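Long-range contact in GNA33 (PDB 2G5D), which probably cleaves the glycosidic bond between N-acetylmuramic acid and N-acetylglucosamine in peptidoglycan as a lytic transglycosylase, leaving a 1,6-anhydro end: residues A[51-65]-A[363-375]. Numbering follows the deposited sequence.
Sequences PHWAAQDFAKSLQSF and RKALNRLIMAQDT
Gln56 reaches strand 365-375 with its side-chain amide and grips the backbone at two points. Its NE2 donates to Asn367 O at 2.8 Å, and its OE1 accepts from Leu369 N at 3.1 Å. The chain bends at chi2 (-54°), which turns the amide along the strand. The second hydrogen of NE2 goes to His52 O, nearly straight at 172° and in the amide plane. Three bonds therefore fix the rotation of this buried amide. Beside it, Asn367 ND2 lies over one face of the His52 ring, with ring and amide planes 70° apart. Further along, Ser61 OG donates to Leu369 O at 2.8 Å, in the carbonyl plane and on a lone pair. Leu369 sends CD2 to the edge of the Phe58 ring, 4.1 Å from CE2. Met371, bent at chi2 and chi3, lies between strand and helix. Its SD sits 3.7 Å from Phe65 CD1, oblique to the ring, in a Met-aromatic contact, and its CE lies near Ser61 O. At the far end Gln373 NE2 donates to Ser64 O at 2.9 Å, from above the carbonyl plane. A water bridges Gln373 OE1 and Ser64 OG, which is also bonded to Tyr338 O. Helix segment 58-65 runs almost parallel to strand 365-375, with 7.9 Å between the axes at closest approach. The strand belongs to the 3D domain, probably a double-psi beta-barrel with this helix packed along it.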
# COMPACT_ATOMS: atom_id res chain seq x y z
N PRO A 51 1.68 14.97 21.00
CA PRO A 51 2.62 14.48 22.00
C PRO A 51 4.00 14.22 21.38
O PRO A 51 4.07 13.66 20.30
CB PRO A 51 1.96 13.20 22.52
CG PRO A 51 1.04 12.74 21.42
CD PRO A 51 0.62 13.99 20.67
N HIS A 52 5.06 14.67 22.05
CA HIS A 52 6.43 14.52 21.56
C HIS A 52 6.73 15.25 20.24
O HIS A 52 7.73 14.96 19.58
CB HIS A 52 6.84 13.05 21.45
CG HIS A 52 6.83 12.33 22.75
ND1 HIS A 52 7.06 10.98 22.84
CD2 HIS A 52 6.61 12.77 24.01
CE1 HIS A 52 6.98 10.61 24.11
NE2 HIS A 52 6.70 11.68 24.84
N TRP A 53 5.88 16.20 19.90
CA TRP A 53 6.11 17.12 18.80
C TRP A 53 7.54 17.68 18.81
O TRP A 53 8.23 17.63 17.80
CB TRP A 53 5.14 18.30 18.86
CG TRP A 53 5.43 19.28 17.79
CD1 TRP A 53 6.13 20.45 17.89
CD2 TRP A 53 5.06 19.15 16.41
NE1 TRP A 53 6.21 21.07 16.64
CE2 TRP A 53 5.55 20.29 15.73
CE3 TRP A 53 4.32 18.19 15.69
CZ2 TRP A 53 5.35 20.48 14.35
CZ3 TRP A 53 4.13 18.38 14.32
CH2 TRP A 53 4.63 19.52 13.67
N ALA A 54 7.95 18.24 19.94
CA ALA A 54 9.28 18.86 20.12
C ALA A 54 10.44 17.95 19.73
O ALA A 54 11.40 18.41 19.09
CB ALA A 54 9.45 19.31 21.58
N ALA A 55 10.33 16.67 20.11
CA ALA A 55 11.38 15.66 19.95
C ALA A 55 11.38 14.85 18.62
O ALA A 55 12.17 13.92 18.45
CB ALA A 55 11.41 14.72 21.17
N GLN A 56 10.51 15.22 17.69
CA GLN A 56 10.48 14.58 16.37
C GLN A 56 11.78 14.68 15.57
O GLN A 56 12.47 15.69 15.59
CB GLN A 56 9.36 15.13 15.50
CG GLN A 56 7.95 14.76 15.95
CD GLN A 56 7.79 13.27 16.11
OE1 GLN A 56 7.83 12.53 15.12
NE2 GLN A 56 7.63 12.81 17.35
N ASP A 57 12.07 13.62 14.82
CA ASP A 57 13.09 13.68 13.78
C ASP A 57 12.41 14.30 12.55
O ASP A 57 12.01 13.61 11.59
CB ASP A 57 13.66 12.28 13.52
CG ASP A 57 14.92 12.32 12.69
OD1 ASP A 57 15.20 13.34 12.02
OD2 ASP A 57 15.65 11.32 12.73
N PHE A 58 12.28 15.63 12.59
CA PHE A 58 11.68 16.40 11.52
C PHE A 58 12.51 16.39 10.23
O PHE A 58 11.99 16.71 9.14
CB PHE A 58 11.43 17.86 11.95
CG PHE A 58 10.33 18.03 12.95
CD1 PHE A 58 10.64 18.34 14.27
CD2 PHE A 58 8.99 17.91 12.59
CE1 PHE A 58 9.63 18.52 15.24
CE2 PHE A 58 7.96 18.08 13.56
CZ PHE A 58 8.28 18.39 14.87
N ALA A 59 13.81 16.06 10.31
CA ALA A 59 14.61 15.89 9.08
C ALA A 59 14.03 14.74 8.26
O ALA A 59 13.85 14.84 7.03
CB ALA A 59 16.10 15.62 9.42
N LYS A 60 13.73 13.64 8.96
CA LYS A 60 13.17 12.46 8.33
C LYS A 60 11.76 12.72 7.78
O LYS A 60 11.47 12.29 6.65
CB LYS A 60 13.25 11.23 9.26
CG LYS A 60 14.63 10.59 9.23
CD LYS A 60 14.79 9.40 10.17
CE LYS A 60 16.26 9.02 10.35
NZ LYS A 60 17.15 10.21 10.68
N SER A 61 10.91 13.46 8.52
CA SER A 61 9.57 13.81 8.01
C SER A 61 9.70 14.68 6.78
O SER A 61 8.91 14.54 5.84
CB SER A 61 8.72 14.57 9.06
OG SER A 61 8.70 13.87 10.29
N LEU A 62 10.68 15.59 6.79
CA LEU A 62 10.92 16.46 5.60
C LEU A 62 11.37 15.66 4.39
O LEU A 62 10.86 15.89 3.29
CB LEU A 62 11.85 17.65 5.90
CG LEU A 62 12.14 18.63 4.74
CD1 LEU A 62 10.86 19.32 4.24
CD2 LEU A 62 13.15 19.67 5.13
N GLN A 63 12.31 14.72 4.56
CA GLN A 63 12.65 13.78 3.48
C GLN A 63 11.39 13.11 2.91
O GLN A 63 11.19 13.07 1.70
CB GLN A 63 13.61 12.69 3.99
CG GLN A 63 15.04 13.17 4.16
CD GLN A 63 15.90 12.12 4.80
OE1 GLN A 63 15.70 11.77 5.97
NE2 GLN A 63 16.85 11.61 4.07
N SER A 64 10.55 12.59 3.79
CA SER A 64 9.36 11.87 3.37
C SER A 64 8.40 12.80 2.60
O SER A 64 7.91 12.45 1.52
CB SER A 64 8.70 11.24 4.61
OG SER A 64 7.64 10.38 4.28
N PHE A 65 8.17 14.01 3.12
CA PHE A 65 7.31 15.01 2.42
C PHE A 65 7.82 15.39 1.02
O PHE A 65 7.03 15.50 0.08
CB PHE A 65 7.09 16.29 3.27
CG PHE A 65 6.06 17.24 2.68
CD1 PHE A 65 4.72 16.87 2.56
CD2 PHE A 65 6.44 18.50 2.21
CE1 PHE A 65 3.77 17.74 1.99
CE2 PHE A 65 5.51 19.39 1.65
CZ PHE A 65 4.17 19.02 1.54
N ARG A 363 5.69 -1.65 22.94
CA ARG A 363 4.44 -1.13 23.50
C ARG A 363 4.58 0.28 24.08
O ARG A 363 3.58 0.88 24.50
CB ARG A 363 3.81 -2.12 24.52
CG ARG A 363 3.06 -3.32 23.89
CD ARG A 363 1.73 -2.87 23.26
NE ARG A 363 1.24 -3.75 22.18
CZ ARG A 363 1.29 -3.44 20.89
NH1 ARG A 363 1.80 -2.28 20.49
NH2 ARG A 363 0.81 -4.30 19.98
N LYS A 364 5.81 0.79 24.10
CA LYS A 364 6.11 2.19 24.44
C LYS A 364 5.47 3.17 23.44
O LYS A 364 5.01 2.76 22.36
CB LYS A 364 7.62 2.44 24.47
CG LYS A 364 8.39 1.81 25.64
CD LYS A 364 9.89 2.03 25.42
CE LYS A 364 10.74 1.23 26.39
NZ LYS A 364 12.17 1.30 25.96
N ALA A 365 5.48 4.46 23.79
CA ALA A 365 4.87 5.50 22.98
C ALA A 365 5.57 5.65 21.62
O ALA A 365 6.80 5.82 21.56
CB ALA A 365 4.84 6.84 23.74
N LEU A 366 4.77 5.59 20.56
CA LEU A 366 5.26 5.71 19.20
C LEU A 366 4.55 6.93 18.60
O LEU A 366 3.43 6.81 18.16
CB LEU A 366 4.89 4.46 18.39
CG LEU A 366 5.74 3.97 17.21
CD1 LEU A 366 4.85 3.77 15.99
CD2 LEU A 366 6.94 4.86 16.88
N ASN A 367 5.22 8.09 18.63
CA ASN A 367 4.66 9.38 18.14
C ASN A 367 5.50 9.91 16.99
O ASN A 367 6.71 10.16 17.14
CB ASN A 367 4.57 10.45 19.26
CG ASN A 367 3.82 9.97 20.52
OD1 ASN A 367 2.77 9.36 20.44
ND2 ASN A 367 4.38 10.28 21.67
N ARG A 368 4.88 10.06 15.82
CA ARG A 368 5.62 10.25 14.60
C ARG A 368 4.88 11.17 13.65
O ARG A 368 3.70 10.98 13.42
CB ARG A 368 5.81 8.88 13.90
CG ARG A 368 6.79 7.92 14.59
CD ARG A 368 8.16 8.01 13.93
NE ARG A 368 9.20 7.45 14.80
CZ ARG A 368 9.64 6.19 14.75
NH1 ARG A 368 9.16 5.30 13.88
NH2 ARG A 368 10.59 5.82 15.62
N LEU A 369 5.58 12.15 13.09
CA LEU A 369 5.04 12.86 11.92
C LEU A 369 5.38 12.08 10.67
O LEU A 369 6.50 12.18 10.14
CB LEU A 369 5.56 14.30 11.81
CG LEU A 369 4.91 15.10 10.67
CD1 LEU A 369 3.41 15.20 10.91
CD2 LEU A 369 5.55 16.48 10.61
N ILE A 370 4.39 11.33 10.17
CA ILE A 370 4.49 10.58 8.90
C ILE A 370 3.80 11.32 7.76
O ILE A 370 3.20 12.33 7.99
CB ILE A 370 3.94 9.14 9.06
CG1 ILE A 370 2.41 9.14 9.19
CG2 ILE A 370 4.65 8.45 10.28
CD1 ILE A 370 1.74 7.83 8.85
N MET A 371 3.95 10.82 6.54
CA MET A 371 3.23 11.33 5.38
C MET A 371 2.21 10.30 4.90
O MET A 371 2.51 9.12 4.77
CB MET A 371 4.21 11.71 4.26
CG MET A 371 5.33 12.67 4.73
SD MET A 371 4.76 14.32 5.19
CE MET A 371 5.57 14.42 6.79
N ALA A 372 0.99 10.78 4.69
CA ALA A 372 -0.14 9.97 4.23
C ALA A 372 -0.12 9.91 2.71
O ALA A 372 -0.71 10.76 2.02
CB ALA A 372 -1.42 10.57 4.73
N GLN A 373 0.60 8.92 2.19
CA GLN A 373 0.95 8.89 0.77
C GLN A 373 0.44 7.63 0.07
O GLN A 373 0.73 7.39 -1.11
CB GLN A 373 2.46 9.00 0.64
CG GLN A 373 3.04 10.35 1.05
CD GLN A 373 4.56 10.33 1.03
OE1 GLN A 373 5.16 9.27 1.04
NE2 GLN A 373 5.18 11.51 1.02
N ASP A 374 -0.33 6.83 0.80
CA ASP A 374 -0.82 5.57 0.29
C ASP A 374 -2.23 5.27 0.81
O ASP A 374 -2.70 5.92 1.76
CB ASP A 374 0.16 4.46 0.68
CG ASP A 374 0.10 3.24 -0.25
OD1 ASP A 374 0.66 2.20 0.15
OD2 ASP A 374 -0.50 3.29 -1.36
N THR A 375 -2.87 4.30 0.17
CA THR A 375 -4.21 3.81 0.49
C THR A 375 -4.20 2.28 0.47
O THR A 375 -3.33 1.67 -0.14
CB THR A 375 -5.23 4.26 -0.58
OG1 THR A 375 -4.81 3.80 -1.87
CG2 THR A 375 -5.38 5.75 -0.64
O HOH W 1 7.41 8.51 2.19